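Local atomic coordinates of alpha-l-arabinofuranosidase domain protein (Thermotoga maritima, PDB entry 4ATW), a protein that hydrolyses alpha-L-arabinofuranosidic linkages, probably releasing terminal arabinofuranose units from arabinose-containing polysaccharides, and is thermostable. Residues 370-375 and 385-390; 244-249 and 298-303; 117-122 and 164-169. One frame throughout, in Å; residues are numbered along the deposited sequence.

Interaction 1 of 3, residues 370-375 and 385-390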
loop_
_atom_site.group_PDB
_atom_site.type_symbol
_atom_site.label_atom_id
_atom_site.label_comp_id
_atom_site.label_asym_id
_atom_site.label_seq_id
_atom_site.Cartn_x
_atom_site.Cartn_y
_atom_site.Cartn_z
ATOM N N THR A 370 18.566 -15.619 -13.551
ATOM C CA THR A 370 17.180 -15.142 -13.727
ATOM C C THR A 370 16.544 -16.394 -14.333
ATOM O O THR A 370 17.168 -17.441 -14.438
ATOM C CB THR A 370 17.415 -14.141 -14.919
ATOM O OG1 THR A 370 17.602 -14.880 -16.134
ATOM C CG2 THR A 370 18.625 -13.237 -14.675
ATOM N N TYR A 371 15.282 -16.257 -14.726
ATOM C CA TYR A 371 14.494 -17.326 -15.337
ATOM C C TYR A 371 13.334 -16.701 -16.082
ATOM O O TYR A 371 13.087 -15.493 -16.019
ATOM C CB TYR A 371 13.932 -18.302 -14.280
ATOM C CG TYR A 371 13.071 -17.682 -13.185
ATOM C CD1 TYR A 371 13.622 -16.797 -12.250
ATOM C CD2 TYR A 371 11.708 -17.970 -13.087
ATOM C CE1 TYR A 371 12.851 -16.210 -11.245
ATOM C CE2 TYR A 371 10.911 -17.374 -12.066
ATOM C CZ TYR A 371 11.511 -16.495 -11.153
ATOM O OH TYR A 371 10.814 -15.892 -10.135
ATOM N N ASN A 372 12.622 -17.538 -16.804
ATOM C CA ASN A 372 11.456 -17.076 -17.523
ATOM C C ASN A 372 10.271 -17.859 -16.951
ATOM O O ASN A 372 10.423 -18.971 -16.445
ATOM C CB ASN A 372 11.608 -17.349 -19.016
ATOM C CG ASN A 372 12.729 -16.563 -19.637
ATOM O OD1 ASN A 372 12.697 -15.341 -19.693
ATOM N ND2 ASN A 372 13.734 -17.265 -20.109
ATOM N N ILE A 373 9.086 -17.284 -17.005
ATOM C CA ILE A 373 7.966 -18.011 -16.479
ATOM C C ILE A 373 6.667 -17.678 -17.210
ATOM O O ILE A 373 6.577 -16.699 -17.979
ATOM C CB ILE A 373 7.830 -17.753 -14.990
ATOM C CG1 ILE A 373 6.793 -18.699 -14.398
ATOM C CG2 ILE A 373 7.460 -16.316 -14.747
ATOM C CD1 ILE A 373 6.731 -18.615 -12.866
ATOM N N GLU A 374 5.678 -18.537 -16.988
ATOM C CA GLU A 374 4.370 -18.392 -17.588
ATOM C C GLU A 374 3.439 -18.955 -16.544
ATOM O O GLU A 374 3.673 -20.048 -16.019
ATOM C CB GLU A 374 4.296 -19.221 -18.851
ATOM C CG GLU A 374 3.383 -18.663 -19.897
ATOM C CD GLU A 374 4.089 -18.544 -21.243
ATOM O OE1 GLU A 374 4.988 -17.695 -21.361
ATOM O OE2 GLU A 374 3.767 -19.298 -22.184
ATOM N N GLY A 375 2.402 -18.200 -16.217
ATOM C CA GLY A 375 1.467 -18.672 -15.218
ATOM C C GLY A 375 0.185 -17.882 -15.212
ATOM O O GLY A 375 -0.092 -17.130 -16.137
ATOM N N SER A 385 3.018 -13.612 -18.277
ATOM C CA SER A 385 4.362 -14.150 -18.465
ATOM C C SER A 385 5.442 -13.158 -18.108
ATOM O O SER A 385 5.321 -11.988 -18.422
ATOM C CB SER A 385 4.557 -14.580 -19.905
ATOM O OG SER A 385 4.438 -13.464 -20.738
ATOM N N VAL A 386 6.500 -13.629 -17.457
ATOM C CA VAL A 386 7.582 -12.740 -17.077
ATOM C C VAL A 386 8.853 -13.216 -17.726
ATOM O O VAL A 386 9.037 -14.427 -17.918
ATOM C CB VAL A 386 7.787 -12.717 -15.576
ATOM C CG1 VAL A 386 8.975 -11.830 -15.235
ATOM C CG2 VAL A 386 6.529 -12.219 -14.906
ATOM N N GLU A 387 9.720 -12.269 -18.078
ATOM C CA GLU A 387 10.974 -12.616 -18.716
ATOM C C GLU A 387 12.197 -12.172 -17.941
ATOM O O GLU A 387 12.354 -11.002 -17.637
ATOM C CB GLU A 387 11.051 -12.025 -20.110
ATOM C CG GLU A 387 10.726 -13.002 -21.212
ATOM C CD GLU A 387 11.113 -12.447 -22.569
ATOM O OE1 GLU A 387 10.592 -11.363 -22.933
ATOM O OE2 GLU A 387 11.943 -13.086 -23.265
ATOM N N ASN A 388 13.056 -13.129 -17.617
ATOM C CA ASN A 388 14.275 -12.856 -16.910
ATOM C C ASN A 388 14.064 -12.322 -15.538
ATOM O O ASN A 388 14.625 -11.297 -15.169
ATOM C CB ASN A 388 15.112 -11.911 -17.737
ATOM C CG ASN A 388 15.598 -12.564 -19.002
ATOM O OD1 ASN A 388 16.189 -11.914 -19.846
ATOM N ND2 ASN A 388 15.365 -13.872 -19.132
ATOM N N ALA A 389 13.259 -13.049 -14.780
ATOM C CA ALA A 389 12.960 -12.678 -13.416
ATOM C C ALA A 389 14.156 -13.107 -12.559
ATOM O O ALA A 389 14.558 -14.269 -12.606
ATOM C CB ALA A 389 11.707 -13.399 -12.970
ATOM N N PRO A 390 14.746 -12.183 -11.774
ATOM C CA PRO A 390 15.890 -12.597 -10.951
ATOM C C PRO A 390 15.541 -13.553 -9.799
ATOM O O PRO A 390 14.447 -13.520 -9.247
ATOM C CB PRO A 390 16.475 -11.258 -10.456
ATOM C CG PRO A 390 15.280 -10.401 -10.348
ATOM C CD PRO A 390 14.513 -10.736 -11.646
#

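Interaction 2 of 3, residues 244-249 and 298-303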
loop_
_atom_site.group_PDB
_atom_site.type_symbol
_atom_site.label_atom_id
_atom_site.label_comp_id
_atom_site.label_asym_id
_atom_site.label_seq_id
_atom_site.Cartn_x
_atom_site.Cartn_y
_atom_site.Cartn_z
ATOM N N TYR A 244 6.393 -19.888 -7.645
ATOM C CA TYR A 244 6.990 -18.961 -8.609
ATOM C C TYR A 244 6.009 -18.125 -9.402
ATOM O O TYR A 244 6.256 -16.947 -9.631
ATOM C CB TYR A 244 7.873 -19.716 -9.586
ATOM C CG TYR A 244 9.173 -20.216 -8.999
ATOM C CD1 TYR A 244 10.110 -19.337 -8.484
ATOM C CD2 TYR A 244 9.488 -21.566 -9.017
ATOM C CE1 TYR A 244 11.332 -19.788 -8.005
ATOM C CE2 TYR A 244 10.701 -22.029 -8.545
ATOM C CZ TYR A 244 11.622 -21.143 -8.041
ATOM O OH TYR A 244 12.824 -21.656 -7.584
ATOM N N GLU A 245 4.912 -18.735 -9.842
ATOM C CA GLU A 245 3.919 -17.983 -10.586
ATOM C C GLU A 245 3.532 -16.814 -9.703
ATOM O O GLU A 245 3.207 -15.751 -10.197
ATOM C CB GLU A 245 2.676 -18.822 -10.879
ATOM C CG GLU A 245 2.900 -19.953 -11.843
ATOM C CD GLU A 245 1.602 -20.566 -12.345
ATOM O OE1 GLU A 245 0.514 -20.055 -11.991
ATOM O OE2 GLU A 245 1.666 -21.558 -13.107
ATOM N N THR A 246 3.576 -17.007 -8.390
ATOM C CA THR A 246 3.214 -15.933 -7.479
ATOM C C THR A 246 4.342 -14.934 -7.222
ATOM O O THR A 246 4.173 -13.744 -7.433
ATOM C CB THR A 246 2.673 -16.487 -6.125
ATOM O OG1 THR A 246 1.475 -17.234 -6.366
ATOM C CG2 THR A 246 2.315 -15.367 -5.185
ATOM N N VAL A 247 5.503 -15.385 -6.777
ATOM C CA VAL A 247 6.570 -14.418 -6.521
ATOM C C VAL A 247 7.047 -13.726 -7.779
ATOM O O VAL A 247 7.297 -12.540 -7.753
ATOM C CB VAL A 247 7.821 -15.032 -5.825
ATOM C CG1 VAL A 247 7.451 -15.553 -4.473
ATOM C CG2 VAL A 247 8.414 -16.126 -6.677
ATOM N N SER A 248 7.156 -14.453 -8.880
ATOM C CA SER A 248 7.649 -13.849 -10.110
ATOM C C SER A 248 6.834 -12.668 -10.662
ATOM O O SER A 248 7.336 -11.896 -11.490
ATOM C CB SER A 248 7.786 -14.908 -11.206
ATOM O OG SER A 248 6.528 -15.272 -11.755
ATOM N N THR A 249 5.595 -12.510 -10.202
ATOM C CA THR A 249 4.792 -11.425 -10.701
ATOM C C THR A 249 5.231 -10.108 -10.120
ATOM O O THR A 249 4.611 -9.080 -10.393
ATOM C CB THR A 249 3.302 -11.588 -10.383
ATOM O OG1 THR A 249 3.148 -11.804 -8.984
ATOM C CG2 THR A 249 2.695 -12.731 -11.170
ATOM N N ASP A 298 -0.022 -16.951 2.937
ATOM C CA ASP A 298 1.048 -17.799 3.429
ATOM C C ASP A 298 2.408 -17.182 3.063
ATOM O O ASP A 298 2.462 -16.156 2.371
ATOM C CB ASP A 298 0.912 -19.214 2.870
ATOM C CG ASP A 298 0.879 -19.251 1.366
ATOM O OD1 ASP A 298 1.742 -18.614 0.740
ATOM O OD2 ASP A 298 -0.001 -19.935 0.809
ATOM N N LEU A 299 3.499 -17.794 3.531
ATOM C CA LEU A 299 4.859 -17.290 3.277
ATOM C C LEU A 299 5.148 -16.941 1.815
ATOM O O LEU A 299 5.837 -15.964 1.533
ATOM C CB LEU A 299 5.901 -18.297 3.766
ATOM C CG LEU A 299 7.354 -17.862 3.568
ATOM C CD1 LEU A 299 7.684 -16.653 4.400
ATOM C CD2 LEU A 299 8.246 -19.012 3.945
ATOM N N LYS A 300 4.640 -17.761 0.896
ATOM C CA LYS A 300 4.797 -17.531 -0.531
ATOM C C LYS A 300 4.400 -16.087 -0.808
ATOM O O LYS A 300 5.192 -15.316 -1.353
ATOM C CB LYS A 300 3.867 -18.454 -1.304
ATOM C CG LYS A 300 3.795 -18.200 -2.795
ATOM C CD LYS A 300 2.789 -19.155 -3.487
ATOM C CE LYS A 300 1.347 -18.604 -3.564
ATOM N NZ LYS A 300 0.597 -18.520 -2.283
ATOM N N ASP A 301 3.173 -15.728 -0.407
ATOM C CA ASP A 301 2.636 -14.399 -0.616
ATOM C C ASP A 301 3.445 -13.345 0.086
ATOM O O ASP A 301 3.641 -12.249 -0.444
ATOM C CB ASP A 301 1.204 -14.352 -0.138
ATOM C CG ASP A 301 0.365 -15.450 -0.744
ATOM O OD1 ASP A 301 0.430 -15.645 -1.980
ATOM O OD2 ASP A 301 -0.367 -16.123 0.014
ATOM N N GLY A 302 3.921 -13.668 1.282
ATOM C CA GLY A 302 4.726 -12.706 2.026
ATOM C C GLY A 302 6.019 -12.331 1.306
ATOM O O GLY A 302 6.502 -11.191 1.394
ATOM N N ILE A 303 6.596 -13.305 0.610
ATOM C CA ILE A 303 7.820 -13.070 -0.146
ATOM C C ILE A 303 7.495 -12.104 -1.284
ATOM O O ILE A 303 8.257 -11.178 -1.546
ATOM C CB ILE A 303 8.395 -14.396 -0.709
ATOM C CG1 ILE A 303 8.950 -15.238 0.448
ATOM C CG2 ILE A 303 9.430 -14.118 -1.791
ATOM C CD1 ILE A 303 9.999 -14.550 1.291
#

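Interaction 3 of 3, residues 117-122 and 164-169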
loop_
_atom_site.group_PDB
_atom_site.type_symbol
_atom_site.label_atom_id
_atom_site.label_comp_id
_atom_site.label_asym_id
_atom_site.label_seq_id
_atom_site.Cartn_x
_atom_site.Cartn_y
_atom_site.Cartn_z
ATOM N N GLY A 117 -0.479 7.910 13.776
ATOM C CA GLY A 117 0.443 8.803 13.088
ATOM C C GLY A 117 0.493 8.654 11.570
ATOM O O GLY A 117 1.571 8.744 10.954
ATOM N N ALA A 118 -0.675 8.412 10.969
ATOM C CA ALA A 118 -0.775 8.253 9.532
ATOM C C ALA A 118 -1.491 9.443 8.939
ATOM O O ALA A 118 -2.383 10.032 9.532
ATOM C CB ALA A 118 -1.506 6.977 9.182
ATOM N N GLU A 119 -1.072 9.796 7.744
ATOM C CA GLU A 119 -1.628 10.909 7.033
ATOM C C GLU A 119 -2.870 10.308 6.345
ATOM O O GLU A 119 -2.790 9.298 5.632
ATOM C CB GLU A 119 -0.569 11.398 6.034
ATOM C CG GLU A 119 -0.824 12.738 5.499
ATOM C CD GLU A 119 -0.731 13.762 6.564
ATOM O OE1 GLU A 119 0.400 13.957 7.060
ATOM O OE2 GLU A 119 -1.795 14.357 6.899
ATOM N N PRO A 120 -4.042 10.903 6.579
ATOM C CA PRO A 120 -5.251 10.365 5.942
ATOM C C PRO A 120 -5.224 10.618 4.442
ATOM O O PRO A 120 -4.728 11.668 3.973
ATOM C CB PRO A 120 -6.364 11.131 6.624
ATOM C CG PRO A 120 -5.710 12.509 6.767
ATOM C CD PRO A 120 -4.304 12.196 7.243
ATOM N N TYR A 121 -5.752 9.639 3.707
ATOM C CA TYR A 121 -5.855 9.635 2.244
ATOM C C TYR A 121 -7.317 9.293 2.025
ATOM O O TYR A 121 -7.696 8.159 2.180
ATOM C CB TYR A 121 -4.958 8.535 1.688
ATOM C CG TYR A 121 -5.032 8.265 0.198
ATOM C CD1 TYR A 121 -5.830 9.029 -0.658
ATOM C CD2 TYR A 121 -4.339 7.192 -0.349
ATOM C CE1 TYR A 121 -5.943 8.710 -2.029
ATOM C CE2 TYR A 121 -4.440 6.871 -1.704
ATOM C CZ TYR A 121 -5.254 7.625 -2.548
ATOM O OH TYR A 121 -5.443 7.231 -3.879
ATOM N N ILE A 122 -8.147 10.266 1.687
ATOM C CA ILE A 122 -9.576 10.020 1.516
ATOM C C ILE A 122 -9.921 9.987 0.053
ATOM O O ILE A 122 -9.329 10.736 -0.735
ATOM C CB ILE A 122 -10.407 11.139 2.138
ATOM C CG1 ILE A 122 -10.381 11.046 3.666
ATOM C CG2 ILE A 122 -11.804 11.073 1.594
ATOM C CD1 ILE A 122 -10.886 12.274 4.371
ATOM N N VAL A 164 -6.497 16.969 5.311
ATOM C CA VAL A 164 -6.268 15.718 4.597
ATOM C C VAL A 164 -5.536 16.123 3.339
ATOM O O VAL A 164 -6.061 16.909 2.545
ATOM C CB VAL A 164 -7.618 15.031 4.251
ATOM C CG1 VAL A 164 -7.404 13.712 3.544
ATOM C CG2 VAL A 164 -8.413 14.789 5.553
ATOM N N LYS A 165 -4.329 15.593 3.157
ATOM C CA LYS A 165 -3.488 15.952 2.003
ATOM C C LYS A 165 -3.686 15.169 0.706
ATOM O O LYS A 165 -3.370 15.667 -0.372
ATOM C CB LYS A 165 -2.011 15.856 2.408
ATOM C CG LYS A 165 -1.681 16.601 3.681
ATOM C CD LYS A 165 -0.236 16.441 4.017
ATOM C CE LYS A 165 0.106 17.064 5.363
ATOM N NZ LYS A 165 1.572 16.872 5.729
ATOM N N PHE A 166 -4.193 13.950 0.806
ATOM C CA PHE A 166 -4.361 13.144 -0.375
ATOM C C PHE A 166 -5.816 12.905 -0.697
ATOM O O PHE A 166 -6.565 12.436 0.147
ATOM C CB PHE A 166 -3.675 11.789 -0.185
ATOM C CG PHE A 166 -2.190 11.873 0.080
ATOM C CD1 PHE A 166 -1.699 12.186 1.333
ATOM C CD2 PHE A 166 -1.276 11.622 -0.932
ATOM C CE1 PHE A 166 -0.322 12.251 1.582
ATOM C CE2 PHE A 166 0.100 11.686 -0.690
ATOM C CZ PHE A 166 0.570 12.003 0.574
ATOM N N TRP A 167 -6.230 13.198 -1.921
ATOM C CA TRP A 167 -7.621 12.922 -2.271
ATOM C C TRP A 167 -7.737 12.048 -3.494
ATOM O O TRP A 167 -7.246 12.405 -4.550
ATOM C CB TRP A 167 -8.405 14.217 -2.474
ATOM C CG TRP A 167 -8.577 14.997 -1.190
ATOM C CD1 TRP A 167 -7.668 15.826 -0.620
ATOM C CD2 TRP A 167 -9.695 14.946 -0.299
ATOM N NE1 TRP A 167 -8.144 16.298 0.569
ATOM C CE2 TRP A 167 -9.390 15.771 0.790
ATOM C CE3 TRP A 167 -10.924 14.280 -0.320
ATOM C CZ2 TRP A 167 -10.270 15.955 1.860
ATOM C CZ3 TRP A 167 -11.796 14.458 0.735
ATOM C CH2 TRP A 167 -11.465 15.293 1.815
ATOM N N GLY A 168 -8.373 10.890 -3.314
ATOM C CA GLY A 168 -8.559 9.942 -4.392
ATOM C C GLY A 168 -9.778 10.391 -5.137
ATOM O O GLY A 168 -10.865 10.373 -4.583
ATOM N N ILE A 169 -9.603 10.793 -6.389
ATOM C CA ILE A 169 -10.718 11.285 -7.184
ATOM C C ILE A 169 -11.482 10.228 -7.969
ATOM O O ILE A 169 -11.362 10.113 -9.185
ATOM C CB ILE A 169 -10.233 12.330 -8.104
ATOM C CG1 ILE A 169 -9.646 13.427 -7.257
ATOM C CG2 ILE A 169 -11.353 12.836 -8.977
ATOM C CD1 ILE A 169 -9.035 14.582 -8.059
#

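Interaction 1 of 3, residues 370-375 and 385-390
Ile373 and Val386 form an antiparallel, hydrogen-bonded pair in the hairpin of strands 360-376 and 383-398. Ile373 N reaches Val386 O at 3.0 Å in a nearly straight bond (168°), and Val386 N returns to Ile373 O at 3.1 Å. Where the second strand turns its corner at Glu387 and Asn388, the ladder is less regular; past it, Ala389 N bonds to Tyr371 O at 2.7 Å. The corner is bridged by a side chain on the face of Asn372 and Glu387. With CG beside its backbone N (chi1 -65°), Asn372 brings OD1 to Asn388 N at 3.1 Å, the donor standing 44° out of the amide carbonyl plane; the two asparagine side chains lie side by side.

On the face of Tyr371 and Ile373, Ala389 CB sits over the Tyr371 ring in a CH-pi contact, 3.8 Å from the centroid, though the ring's exact placing is less sure, while Ile373 CG2 meets Val386 CB at 3.7 Å. Val386 also packs on Tyr251 and Leu252 of helix 250-265. The apolar face of Tyr371, Ile373, Val386 and Ala389 is thus turned to the helices, and the polar face of Asn372, Glu374, Ser385 and Glu387 is exposed to solvent.

Interaction 2 of 3, residues 244-249 and 298-303
Thr246 and Val247 of the short helix 243-247 face the first turns of helix 299-313, the CA atoms of Val247 and Ile303 lying 6.6 Å apart. The contact is buried packing between helices that follow the sixth and seventh strands of the parallel (beta/alpha)8 barrel. No hydrogen bond crosses it.

Thr246 meets the aliphatic part of Lys300 at about a right angle: its CB lies 3.6 Å from Lys300 CE, and CG2 also reaches toward Asp301. The hydroxyl OG1 lies against Lys300 CE and makes a weak hydrogen bond to Asp242 O, just before the helix. Beside this pair, Val247 CG1 and Ile303 CG2 touch at 3.6 Å, the two branched side chains running side by side and pointing the same way.

Lys300 leaves its helix with CG anti to the backbone N (chi1 172°) and passes Thr246; bends at chi3 and chi4 then return its ammonium group to the start of the helix. There NZ forms salt bridges with Asp301 OD1 at 2.9 Å and, more weakly, with Asp298 OD1 at 3.2 Å. Arg287 pairs with the second oxygen of each aspartate, so two carboxylates are shared by two cations, which probably offsets the cost of burying them. A leucine in place of Lys300 would probably leave the two buried aspartates with Arg287 alone to balance their charge.

Asp298 and Asp301 also make a capping box at the N-terminus of helix 299-313. Asp298 OD1 accepts a weak bond from Asp301 N, while Asp298 N meets Asp301 OD2 at 3.1 Å, almost straight (171°), from the anti side, 23° out of the carboxylate plane.

Interaction 3 of 3, residues 117-122 and 164-169
Ile122 carries the backbone hydrogen bonds between the parallel strands 119-122 and 166-169, which lie 16° apart in direction; Tyr121 lies beside Phe166. Ile122 is held through both its N and its O: its N donates to Phe166 O at 3.1 Å, and its O accepts from Gly168 N at 2.8 Å in a fairly straight bond (165°).

Apolar packing divides between the faces. On one, Ile122 CB stands over the six-membered ring of Trp167 in a CH-pi contact, offset toward the rim, and Ile122 CG2 touches CZ3 of that ring at 3.5 Å. Val164 CG1 also overlies the indole, while Val164 CG2 reaches Ile122 CD1 and Pro120 CG, each at 3.7 Å. These are strands three and four of the (beta/alpha)8 barrel, and this face meets the surrounding helices 106-116 and 131-141. On the other, interior face, Tyr121 CD1 lies 3.5 Å from Phe166 CB. With its CG anti to the backbone N (chi1 174°), the tyrosine ring turns an edge to Gly168 N, and its hydroxyl bonds to Asp280 across the barrel.

Polar side-chain contacts are fewer. Trp167 NE1 donates to Val164 O at 2.9 Å, which, although the donor stands well above the carbonyl plane, probably helps to set the indole's rotation. Nearer the start of the strands, Lys165, extended beyond CG, crosses Glu119 at about a right angle and forms a weak salt bridge from NZ to OE1, 3.4 Å long.

Along the chain the contacts come in series: interaction 3, then interaction 2, then interaction 1. Interaction 3 joins neighbouring strands of the parallel barrel, whereas interaction 2 packs helices that follow its sixth and seventh strands; their centres are 29 Å apart. Interaction 1 belongs to the mixed, largely antiparallel sheet of the accessory beta domain, its centre about 36 Å from that of interaction 3 and on the opposite side of the chain's centre. Interactions 1 and 2, by contrast, touch, with centres 13 Å apart: Ser248 packs against Tyr371, Ile373 and Val386, and the rings of Tyr244 and Tyr371 meet. Residues 244-249 thus bring the barrel's helical layer against the beta domain's hairpin.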